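Local coordinates for cocosin 1 acidic chain (Cocos nucifera, PDB 5WPW), which serves as a nutrient reservoir in the coconut seed, as a hexameric 11S globulin of the cupin family, and is a potential food allergen, at residues L198-L202 with Q203-D207; P385-V388 with L389-S392; E399-R402 with V403-R407. The protein carries 2 engineered substitutions. One frame throughout, in Å; residues are numbered along the deposited sequence.

Contact 1: residues L198-L202 with Q203-D207; sequences LARKL and QCRDD
Arg200 and Gln203 meet one turn apart at the C-terminal end of helix 196-202, a local contact in the helical extension that accompanies the N-terminal cupin barrel, where the chain leaves the helix for the loop leading to strand 212-214. Gln203 N still reaches back into the helix, but weakly: it is shared between Ala199 O at 3.5 Å and Arg200 O at 3.1 Å. A firmer bond follows from Cys204 N to Lys201 O, 3.1 Å long. Cys204 then has positive phi (56°), which ends the helical course, and a type I turn carries the chain from Cys204 to Asp207.

Alongside the last turn, the Arg200 chain, bent at chi2 and chi3, brings its guanidinium beside two later side chains. The Gln203 amide lies over one face, its CD 3.6 Å above the plane, with the two planes 59° apart; the shortest approaches of OE1 are doubtful. At the edge, Arg205 CD comes within 3.0 Å of Arg200 NH2, with CG beside it, and the two guanidinium planes stand 88° apart.

The two arginines are thus close, Arg200 NH2 lying 3.6 Å from Arg205 NE, probably at some cost in like charge. Bonds from Arg200 NH1 to Thr185 OG1 and from Gln203 NE2 to Leu180 O would hold the groups in place against the preceding helix and loop.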
ATOM      1  N   LEU A 198     -23.627  35.766 -25.080  1.00 45.06           N
ATOM      2  CA  LEU A 198     -23.492  34.345 -24.795  1.00 44.19           C
ATOM      3  C   LEU A 198     -23.106  34.097 -23.339  1.00 42.22           C
ATOM      4  O   LEU A 198     -23.661  33.199 -22.692  1.00 41.37           O
ATOM      5  CB  LEU A 198     -22.469  33.732 -25.743  1.00 39.65           C
ATOM      6  CG  LEU A 198     -22.381  32.218 -25.746  1.00 40.37           C
ATOM      7  CD1 LEU A 198     -23.760  31.614 -25.943  1.00 36.00           C
ATOM      8  CD2 LEU A 198     -21.405  31.764 -26.827  1.00 40.51           C
ATOM      9  N   ALA A 199     -22.162  34.876 -22.803  1.00 44.87           N
ATOM     10  CA  ALA A 199     -21.791  34.704 -21.402  1.00 44.92           C
ATOM     11  C   ALA A 199     -22.982  34.942 -20.481  1.00 46.10           C
ATOM     12  O   ALA A 199     -23.132  34.238 -19.475  1.00 44.86           O
ATOM     13  CB  ALA A 199     -20.625  35.629 -21.044  1.00 44.20           C
ATOM     14  N   ARG A 200     -23.865  35.891 -20.825  1.00 43.40           N
ATOM     15  CA  ARG A 200     -25.081  36.086 -20.034  1.00 46.68           C
ATOM     16  C   ARG A 200     -25.980  34.865 -20.074  1.00 43.81           C
ATOM     17  O   ARG A 200     -26.617  34.532 -19.067  1.00 46.89           O
ATOM     18  CB  ARG A 200     -25.881  37.299 -20.520  1.00 48.92           C
ATOM     19  CG  ARG A 200     -25.404  38.647 -20.060  1.00 50.02           C
ATOM     20  CD  ARG A 200     -24.998  38.686 -18.587  1.00 55.75           C
ATOM     21  NE  ARG A 200     -25.950  38.186 -17.589  1.00 62.36           N
ATOM     22  CZ  ARG A 200     -25.759  38.350 -16.279  1.00 63.81           C
ATOM     23  NH1 ARG A 200     -24.669  38.962 -15.850  1.00 61.10           N
ATOM     24  NH2 ARG A 200     -26.611  37.870 -15.390  1.00 67.24           N
ATOM     25  N   LYS A 201     -26.098  34.229 -21.246  1.00 39.27           N
ATOM     26  CA  LYS A 201     -26.953  33.051 -21.348  1.00 42.94           C
ATOM     27  C   LYS A 201     -26.393  31.878 -20.542  1.00 39.67           C
ATOM     28  O   LYS A 201     -27.159  31.053 -20.031  1.00 42.85           O
ATOM     29  CB  LYS A 201     -27.155  32.647 -22.813  1.00 44.36           C
ATOM     30  CG  LYS A 201     -27.880  33.714 -23.667  1.00 47.58           C
ATOM     31  CD  LYS A 201     -27.884  33.377 -25.173  1.00 49.04           C
ATOM     32  CE  LYS A 201     -28.877  32.262 -25.527  1.00 55.09           C
ATOM     33  NZ  LYS A 201     -30.308  32.614 -25.271  1.00 53.37           N
ATOM     34  N   LEU A 202     -25.073  31.787 -20.409  1.00 41.97           N
ATOM     35  CA  LEU A 202     -24.518  30.724 -19.580  1.00 39.47           C
ATOM     36  C   LEU A 202     -24.940  30.874 -18.127  1.00 42.53           C
ATOM     37  O   LEU A 202     -25.074  29.872 -17.419  1.00 38.49           O
ATOM     38  CB  LEU A 202     -22.997  30.699 -19.692  1.00 38.21           C
ATOM     39  CG  LEU A 202     -22.517  30.086 -21.002  1.00 41.30           C
ATOM     40  CD1 LEU A 202     -21.041  30.332 -21.148  1.00 42.53           C
ATOM     41  CD2 LEU A 202     -22.835  28.591 -21.089  1.00 35.91           C
ATOM     42  N   GLN A 203     -25.182  32.107 -17.673  1.00 38.52           N
ATOM     43  CA  GLN A 203     -25.569  32.358 -16.295  1.00 42.49           C
ATOM     44  C   GLN A 203     -27.019  31.986 -15.995  1.00 45.81           C
ATOM     45  O   GLN A 203     -27.410  32.009 -14.821  1.00 44.34           O
ATOM     46  CB  GLN A 203     -25.299  33.822 -15.947  1.00 44.91           C
ATOM     47  CG  GLN A 203     -23.811  34.101 -15.785  1.00 45.68           C
ATOM     48  CD  GLN A 203     -23.484  35.558 -15.561  1.00 47.65           C
ATOM     49  OE1 GLN A 203     -23.815  36.407 -16.377  1.00 50.74           O
ATOM     50  NE2 GLN A 203     -22.801  35.849 -14.472  1.00 39.86           N
ATOM     51  N   CYS A 204     -27.807  31.633 -17.016  1.00 43.88           N
ATOM     52  CA  CYS A 204     -29.113  30.980 -16.842  1.00 44.87           C
ATOM     53  C   CYS A 204     -30.050  31.801 -15.955  1.00 46.04           C
ATOM     54  O   CYS A 204     -30.767  31.256 -15.114  1.00 41.56           O
ATOM     55  CB  CYS A 204     -28.948  29.558 -16.283  1.00 43.96           C
ATOM     56  SG  CYS A 204     -28.208  28.363 -17.427  1.00 47.95           S
ATOM     57  N   ARG A 205     -30.065  33.119 -16.173  1.00 47.10           N
ATOM     58  CA  ARG A 205     -30.740  34.046 -15.263  1.00 48.23           C
ATOM     59  C   ARG A 205     -32.193  33.668 -15.003  1.00 47.07           C
ATOM     60  O   ARG A 205     -32.617  33.548 -13.850  1.00 50.74           O
ATOM     61  CB  ARG A 205     -30.691  35.450 -15.834  1.00 57.80           C
ATOM     62  CG  ARG A 205     -29.361  36.098 -15.759  1.00 58.58           C
ATOM     63  CD  ARG A 205     -29.549  37.566 -16.068  1.00 69.34           C
ATOM     64  NE  ARG A 205     -30.164  38.310 -14.973  1.00 72.40           N
ATOM     65  CZ  ARG A 205     -30.766  39.486 -15.127  1.00 72.39           C
ATOM     66  NH1 ARG A 205     -30.813  40.050 -16.325  1.00 74.42           N
ATOM     67  NH2 ARG A 205     -31.307  40.105 -14.087  1.00 73.77           N
ATOM     68  N   ASP A 206     -32.992  33.532 -16.060  1.00 48.23           N
ATOM     69  CA  ASP A 206     -34.443  33.471 -15.917  1.00 52.81           C
ATOM     70  C   ASP A 206     -34.998  32.073 -16.175  1.00 52.14           C
ATOM     71  O   ASP A 206     -36.168  31.919 -16.528  1.00 51.36           O
ATOM     72  CB  ASP A 206     -35.103  34.491 -16.843  1.00 55.40           C
ATOM     73  CG  ASP A 206     -34.452  34.535 -18.214  1.00 59.18           C
ATOM     74  OD1 ASP A 206     -34.159  33.451 -18.764  1.00 61.29           O
ATOM     75  OD2 ASP A 206     -34.229  35.649 -18.740  1.00 60.49           O
ATOM     76  N   ASP A 207     -34.171  31.047 -15.998  1.00 50.17           N
ATOM     77  CA  ASP A 207     -34.616  29.674 -16.190  1.00 50.15           C
ATOM     78  C   ASP A 207     -35.661  29.299 -15.140  1.00 49.15           C
ATOM     79  O   ASP A 207     -35.524  29.621 -13.958  1.00 52.17           O
ATOM     80  CB  ASP A 207     -33.410  28.724 -16.124  1.00 49.45           C
ATOM     81  CG  ASP A 207     -33.681  27.370 -16.769  1.00 50.11           C
ATOM     82  OD1 ASP A 207     -34.867  26.991 -16.898  1.00 45.53           O
ATOM     83  OD2 ASP A 207     -32.697  26.674 -17.131  1.00 48.55           O
TER

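Contact 2: residues P385-V388 with L389-S392; sequences PVEV and LMNS
Asn391 and Ser392 fold back onto the carbonyls of Glu387 and Val388, one turn earlier in helix 386-393, each offering that turn a side-chain donor beside its backbone N-H. The helix belongs to the extension of the C-terminal cupin domain and starts after Pro385, its N-cap, whose O accepts from Leu389 N at 3.2 Å. Val386 O takes Met390 N at 2.7 Å, and these first two bonds run nearly along the C=O axis.

The tight part lies one residue further on. Glu387 O receives Asn391 N at 3.0 Å and Asn391 ND2 at 2.9 Å, and the two donors approach from opposite faces of the carbonyl plane. Because CG of Asn391 lies beside its own backbone N (chi1 -72°), the amide can lean back over the preceding turn. Val388 O is likewise doubly used: Ser392 N stands 2.9 Å from it, and Ser392 OG is modelled at 2.4 Å, very short for a hydrogen bond, so its exact length deserves caution. Val388 CG1 lies alongside the same hydroxyl. Beyond the helix, Ser392 packs on Pro54 of a neighbouring subunit, and Leu389 on Lys404 of the following helix.

The looser, partly exposed side carries Glu387 and Met390. Their side chains pass one another loosely, CG of Glu387 being 4.3 Å from SD of Met390, while the carboxylate turns to other partners: a salt bridge to Arg397 and a hydrogen bond to Gln220 N of that same neighbouring subunit.

Glu387 O thus accepts the Asn391 amide N-H without giving up its helical bond, and Val388 O apparently does the same for the Ser392 hydroxyl, given the very short modelled distance, where the helix meets another subunit.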
ATOM      1  N   PRO A 385     -17.514 -21.840  22.541  1.00 27.16           N
ATOM      2  CA  PRO A 385     -17.625 -23.172  23.156  1.00 28.85           C
ATOM      3  C   PRO A 385     -18.988 -23.373  23.806  1.00 30.61           C
ATOM      4  O   PRO A 385     -19.543 -22.461  24.425  1.00 29.16           O
ATOM      5  CB  PRO A 385     -16.503 -23.172  24.198  1.00 29.41           C
ATOM      6  CG  PRO A 385     -15.510 -22.125  23.694  1.00 30.05           C
ATOM      7  CD  PRO A 385     -16.358 -21.074  23.051  1.00 26.93           C
ATOM      8  N   VAL A 386     -19.511 -24.599  23.694  1.00 33.67           N
ATOM      9  CA  VAL A 386     -20.809 -24.886  24.309  1.00 31.48           C
ATOM     10  C   VAL A 386     -20.837 -24.426  25.763  1.00 24.11           C
ATOM     11  O   VAL A 386     -21.832 -23.854  26.224  1.00 26.92           O
ATOM     12  CB  VAL A 386     -21.163 -26.380  24.175  1.00 37.66           C
ATOM     13  CG1 VAL A 386     -21.233 -26.775  22.720  1.00 40.35           C
ATOM     14  CG2 VAL A 386     -20.158 -27.243  24.911  1.00 39.72           C
ATOM     15  N   GLU A 387     -19.733 -24.618  26.508  1.00 32.10           N
ATOM     16  CA  GLU A 387     -19.789 -24.344  27.941  1.00 31.07           C
ATOM     17  C   GLU A 387     -19.788 -22.857  28.230  1.00 32.23           C
ATOM     18  O   GLU A 387     -20.364 -22.427  29.233  1.00 29.02           O
ATOM     19  CB  GLU A 387     -18.644 -25.041  28.689  1.00 35.01           C
ATOM     20  CG  GLU A 387     -18.700 -26.576  28.564  1.00 37.44           C
ATOM     21  CD  GLU A 387     -18.242 -27.336  29.816  1.00 39.93           C
ATOM     22  OE1 GLU A 387     -18.533 -28.545  29.885  1.00 40.44           O
ATOM     23  OE2 GLU A 387     -17.594 -26.753  30.714  1.00 38.56           O
ATOM     24  N   VAL A 388     -19.171 -22.051  27.355  1.00 33.80           N
ATOM     25  CA  VAL A 388     -19.329 -20.606  27.445  1.00 25.93           C
ATOM     26  C   VAL A 388     -20.795 -20.220  27.290  1.00 28.74           C
ATOM     27  O   VAL A 388     -21.312 -19.374  28.031  1.00 30.72           O
ATOM     28  CB  VAL A 388     -18.440 -19.913  26.391  1.00 33.44           C
ATOM     29  CG1 VAL A 388     -18.803 -18.431  26.263  1.00 27.23           C
ATOM     30  CG2 VAL A 388     -16.963 -20.126  26.716  1.00 27.46           C
ATOM     31  N   LEU A 389     -21.489 -20.826  26.326  1.00 25.58           N
ATOM     32  CA  LEU A 389     -22.911 -20.543  26.156  1.00 27.20           C
ATOM     33  C   LEU A 389     -23.731 -21.068  27.332  1.00 30.45           C
ATOM     34  O   LEU A 389     -24.680 -20.412  27.781  1.00 31.17           O
ATOM     35  CB  LEU A 389     -23.423 -21.164  24.863  1.00 31.11           C
ATOM     36  CG  LEU A 389     -22.825 -20.720  23.520  1.00 29.84           C
ATOM     37  CD1 LEU A 389     -23.360 -21.571  22.419  1.00 24.78           C
ATOM     38  CD2 LEU A 389     -23.115 -19.282  23.251  1.00 32.23           C
ATOM     39  N   MET A 390     -23.408 -22.267  27.815  1.00 28.81           N
ATOM     40  CA  MET A 390     -24.109 -22.772  28.997  1.00 31.73           C
ATOM     41  C   MET A 390     -24.046 -21.757  30.122  1.00 30.73           C
ATOM     42  O   MET A 390     -25.075 -21.229  30.555  1.00 32.88           O
ATOM     43  CB  MET A 390     -23.516 -24.110  29.430  1.00 30.15           C
ATOM     44  CG  MET A 390     -23.943 -25.253  28.510  1.00 36.60           C
ATOM     45  SD  MET A 390     -23.027 -26.778  28.771  1.00 35.95           S
ATOM     46  CE  MET A 390     -23.573 -27.195  30.449  1.00 36.48           C
ATOM     47  N   ASN A 391     -22.825 -21.386  30.535  1.00 33.52           N
ATOM     48  CA  ASN A 391     -22.679 -20.470  31.659  1.00 31.05           C
ATOM     49  C   ASN A 391     -23.210 -19.079  31.351  1.00 32.86           C
ATOM     50  O   ASN A 391     -23.679 -18.396  32.269  1.00 34.65           O
ATOM     51  CB  ASN A 391     -21.210 -20.417  32.102  1.00 36.29           C
ATOM     52  CG  ASN A 391     -20.761 -21.705  32.825  1.00 38.22           C
ATOM     53  OD1 ASN A 391     -21.041 -21.887  34.009  1.00 40.23           O
ATOM     54  ND2 ASN A 391     -20.043 -22.581  32.114  1.00 33.46           N
ATOM     55  N   SER A 392     -23.185 -18.648  30.069  1.00 35.10           N
ATOM     56  CA  SER A 392     -23.628 -17.299  29.711  1.00 33.04           C
ATOM     57  C   SER A 392     -25.136 -17.135  29.848  1.00 35.28           C
ATOM     58  O   SER A 392     -25.619 -16.098  30.325  1.00 35.34           O
ATOM     59  CB  SER A 392     -23.220 -16.959  28.267  1.00 27.83           C
ATOM     60  OG  SER A 392     -21.799 -17.010  28.096  1.00 29.63           O
TER

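Contact 3: residues E399-R402 with V403-R407; sequences EARR and VKLTR
Four successive i to i+4 bonds run through helix 397-405 here, from Val403 N to Glu399 O (2.9 Å), from Lys404 N to Ala400 O, from Leu405 N to Arg401 O (2.8 Å) and, as the helix runs out, from Thr406 N to Arg402 O (3.2 Å). The last carbonyl takes a second donor: Thr406 OG1 lies 2.6 Å from Arg402 O. With chi1 at -63°, that hydroxyl sits beside its own backbone N and so points back along the helix, whereas the amide N-H reaches the same oxygen from above the carbonyl plane.

Bicupin seed globulins carry a helical extension on each barrel, and this helix is the second of two successive helices, 386-393 and 397-405, in the C-terminal extension; its buried side holds Ala400 and Val403, the latter packing on Leu381 and Leu395 of the adjoining loops.

On another flank Leu405 meets Arg401. Its CD1 rests over one face of the guanidinium, 3.4 Å above the plane and displaced toward the rim, with NH1 and CZ of Arg401 each about 3.5 Å from it. This is a contact of methyl against flat cation.

Lys404, buried, runs extended past Val386 and Leu389 of helix 386-393 to bond Met384 O of its own chain and Glu103 O of a neighbouring subunit. Arg402 turns the other way, forming a salt bridge with Asp398 one turn back and a hydrogen bond to Asn195 of that subunit.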
ATOM      1  N   GLU A 399     -29.748 -27.500  25.638  1.00 33.98           N
ATOM      2  CA  GLU A 399     -30.254 -26.200  25.221  1.00 35.07           C
ATOM      3  C   GLU A 399     -29.165 -25.408  24.490  1.00 37.20           C
ATOM      4  O   GLU A 399     -29.405 -24.842  23.416  1.00 31.09           O
ATOM      5  CB  GLU A 399     -30.758 -25.424  26.447  1.00 37.83           C
ATOM      6  CG  GLU A 399     -31.970 -26.036  27.196  1.00 38.25           C
ATOM      7  CD  GLU A 399     -32.441 -25.184  28.392  1.00 44.21           C
ATOM      8  OE1 GLU A 399     -31.647 -24.958  29.335  1.00 42.88           O
ATOM      9  OE2 GLU A 399     -33.612 -24.738  28.392  1.00 43.69           O
ATOM     10  N   ALA A 400     -27.952 -25.384  25.055  1.00 34.50           N
ATOM     11  CA  ALA A 400     -26.806 -24.755  24.387  1.00 36.72           C
ATOM     12  C   ALA A 400     -26.618 -25.287  22.969  1.00 39.91           C
ATOM     13  O   ALA A 400     -26.489 -24.511  22.012  1.00 37.01           O
ATOM     14  CB  ALA A 400     -25.532 -24.979  25.205  1.00 31.52           C
ATOM     15  N   ARG A 401     -26.616 -26.617  22.808  1.00 35.23           N
ATOM     16  CA  ARG A 401     -26.409 -27.174  21.474  1.00 32.01           C
ATOM     17  C   ARG A 401     -27.580 -26.877  20.547  1.00 36.05           C
ATOM     18  O   ARG A 401     -27.398 -26.809  19.324  1.00 37.48           O
ATOM     19  CB  ARG A 401     -26.158 -28.681  21.551  1.00 38.10           C
ATOM     20  CG  ARG A 401     -24.718 -29.032  21.897  1.00 39.52           C
ATOM     21  CD  ARG A 401     -24.515 -30.539  22.077  1.00 43.40           C
ATOM     22  NE  ARG A 401     -24.394 -31.258  20.805  1.00 48.60           N
ATOM     23  CZ  ARG A 401     -23.331 -31.195  20.002  1.00 50.11           C
ATOM     24  NH1 ARG A 401     -23.312 -31.886  18.874  1.00 47.34           N
ATOM     25  NH2 ARG A 401     -22.285 -30.444  20.327  1.00 52.08           N
ATOM     26  N   ARG A 402     -28.785 -26.705  21.089  1.00 37.95           N
ATOM     27  CA  ARG A 402     -29.904 -26.343  20.225  1.00 35.53           C
ATOM     28  C   ARG A 402     -29.776 -24.899  19.758  1.00 34.77           C
ATOM     29  O   ARG A 402     -30.050 -24.586  18.595  1.00 37.43           O
ATOM     30  CB  ARG A 402     -31.229 -26.560  20.950  1.00 36.93           C
ATOM     31  CG  ARG A 402     -31.772 -27.974  20.801  1.00 37.27           C
ATOM     32  CD  ARG A 402     -32.370 -28.478  22.100  1.00 41.63           C
ATOM     33  NE  ARG A 402     -33.588 -27.768  22.471  1.00 44.18           N
ATOM     34  CZ  ARG A 402     -34.019 -27.644  23.722  1.00 45.95           C
ATOM     35  NH1 ARG A 402     -33.328 -28.192  24.726  1.00 48.19           N
ATOM     36  NH2 ARG A 402     -35.135 -26.973  23.977  1.00 48.43           N
ATOM     37  N   VAL A 403     -29.354 -24.009  20.653  1.00 40.40           N
ATOM     38  CA  VAL A 403     -29.135 -22.620  20.264  1.00 37.47           C
ATOM     39  C   VAL A 403     -28.035 -22.539  19.211  1.00 40.77           C
ATOM     40  O   VAL A 403     -28.114 -21.749  18.259  1.00 38.49           O
ATOM     41  CB  VAL A 403     -28.809 -21.775  21.507  1.00 37.94           C
ATOM     42  CG1 VAL A 403     -28.063 -20.503  21.130  1.00 33.33           C
ATOM     43  CG2 VAL A 403     -30.072 -21.453  22.288  1.00 37.53           C
ATOM     44  N   LYS A 404     -27.017 -23.390  19.338  1.00 36.04           N
ATOM     45  CA  LYS A 404     -25.815 -23.306  18.520  1.00 39.83           C
ATOM     46  C   LYS A 404     -25.942 -24.043  17.188  1.00 39.56           C
ATOM     47  O   LYS A 404     -25.470 -23.546  16.155  1.00 39.17           O
ATOM     48  CB  LYS A 404     -24.634 -23.834  19.338  1.00 40.03           C
ATOM     49  CG  LYS A 404     -23.349 -24.029  18.607  1.00 41.04           C
ATOM     50  CD  LYS A 404     -22.211 -24.043  19.627  1.00 34.31           C
ATOM     51  CE  LYS A 404     -20.910 -24.473  18.996  1.00 37.76           C
ATOM     52  NZ  LYS A 404     -19.829 -24.489  20.016  1.00 33.15           N
ATOM     53  N   LEU A 405     -26.605 -25.199  17.163  1.00 35.95           N
ATOM     54  CA  LEU A 405     -26.544 -26.060  15.998  1.00 34.54           C
ATOM     55  C   LEU A 405     -27.839 -26.133  15.199  1.00 34.21           C
ATOM     56  O   LEU A 405     -27.809 -26.649  14.080  1.00 34.46           O
ATOM     57  CB  LEU A 405     -26.119 -27.477  16.412  1.00 42.14           C
ATOM     58  CG  LEU A 405     -24.763 -27.461  17.132  1.00 40.90           C
ATOM     59  CD1 LEU A 405     -24.341 -28.845  17.570  1.00 41.70           C
ATOM     60  CD2 LEU A 405     -23.693 -26.826  16.248  1.00 40.08           C
ATOM     61  N   THR A 406     -28.956 -25.611  15.713  1.00 31.47           N
ATOM     62  CA  THR A 406     -30.209 -25.748  14.983  1.00 35.64           C
ATOM     63  C   THR A 406     -30.133 -25.076  13.618  1.00 37.66           C
ATOM     64  O   THR A 406     -30.587 -25.639  12.618  1.00 36.71           O
ATOM     65  CB  THR A 406     -31.380 -25.187  15.787  1.00 34.62           C
ATOM     66  OG1 THR A 406     -31.542 -25.933  17.004  1.00 37.40           O
ATOM     67  CG2 THR A 406     -32.650 -25.311  14.966  1.00 41.02           C
ATOM     68  N   ARG A 407     -29.551 -23.876  13.554  1.00 39.14           N
ATOM     69  CA  ARG A 407     -29.324 -23.159  12.302  1.00 35.19           C
ATOM     70  C   ARG A 407     -27.865 -23.181  11.869  1.00 41.31           C
ATOM     71  O   ARG A 407     -27.490 -22.447  10.941  1.00 36.01           O
ATOM     72  CB  ARG A 407     -29.767 -21.705  12.436  1.00 37.78           C
ATOM     73  CG  ARG A 407     -31.228 -21.532  12.679  1.00 37.35           C
ATOM     74  CD  ARG A 407     -31.964 -21.535  11.387  1.00 38.71           C
ATOM     75  NE  ARG A 407     -33.089 -20.627  11.473  1.00 38.77           N
ATOM     76  CZ  ARG A 407     -34.197 -20.759  10.766  1.00 41.04           C
ATOM     77  NH1 ARG A 407     -34.314 -21.766   9.920  1.00 42.94           N
ATOM     78  NH2 ARG A 407     -35.180 -19.878  10.895  1.00 46.47           N
TER

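In the fold
Along the chain the three contacts stand in series; none nests within or crosses another, and each spans a few residues of one helix or its end, closing no long loop. Contact 1 finishes the helical extension of the N-terminal cupin domain. The C-terminal cupin barrel follows, and contacts 2 and 3 lie beyond it on two successive helices, on the opposite side of the chain's centre, with centres of contacts 1 and 2 about 72 Å apart. Contacts 2 and 3 touch, Met390 CG lying 3.7 Å from Ala400 CB. Between subunits the ends come together: Glu399 and Val403 pack on Lys201 and Leu202 of another subunit, joining the two extensions head to tail.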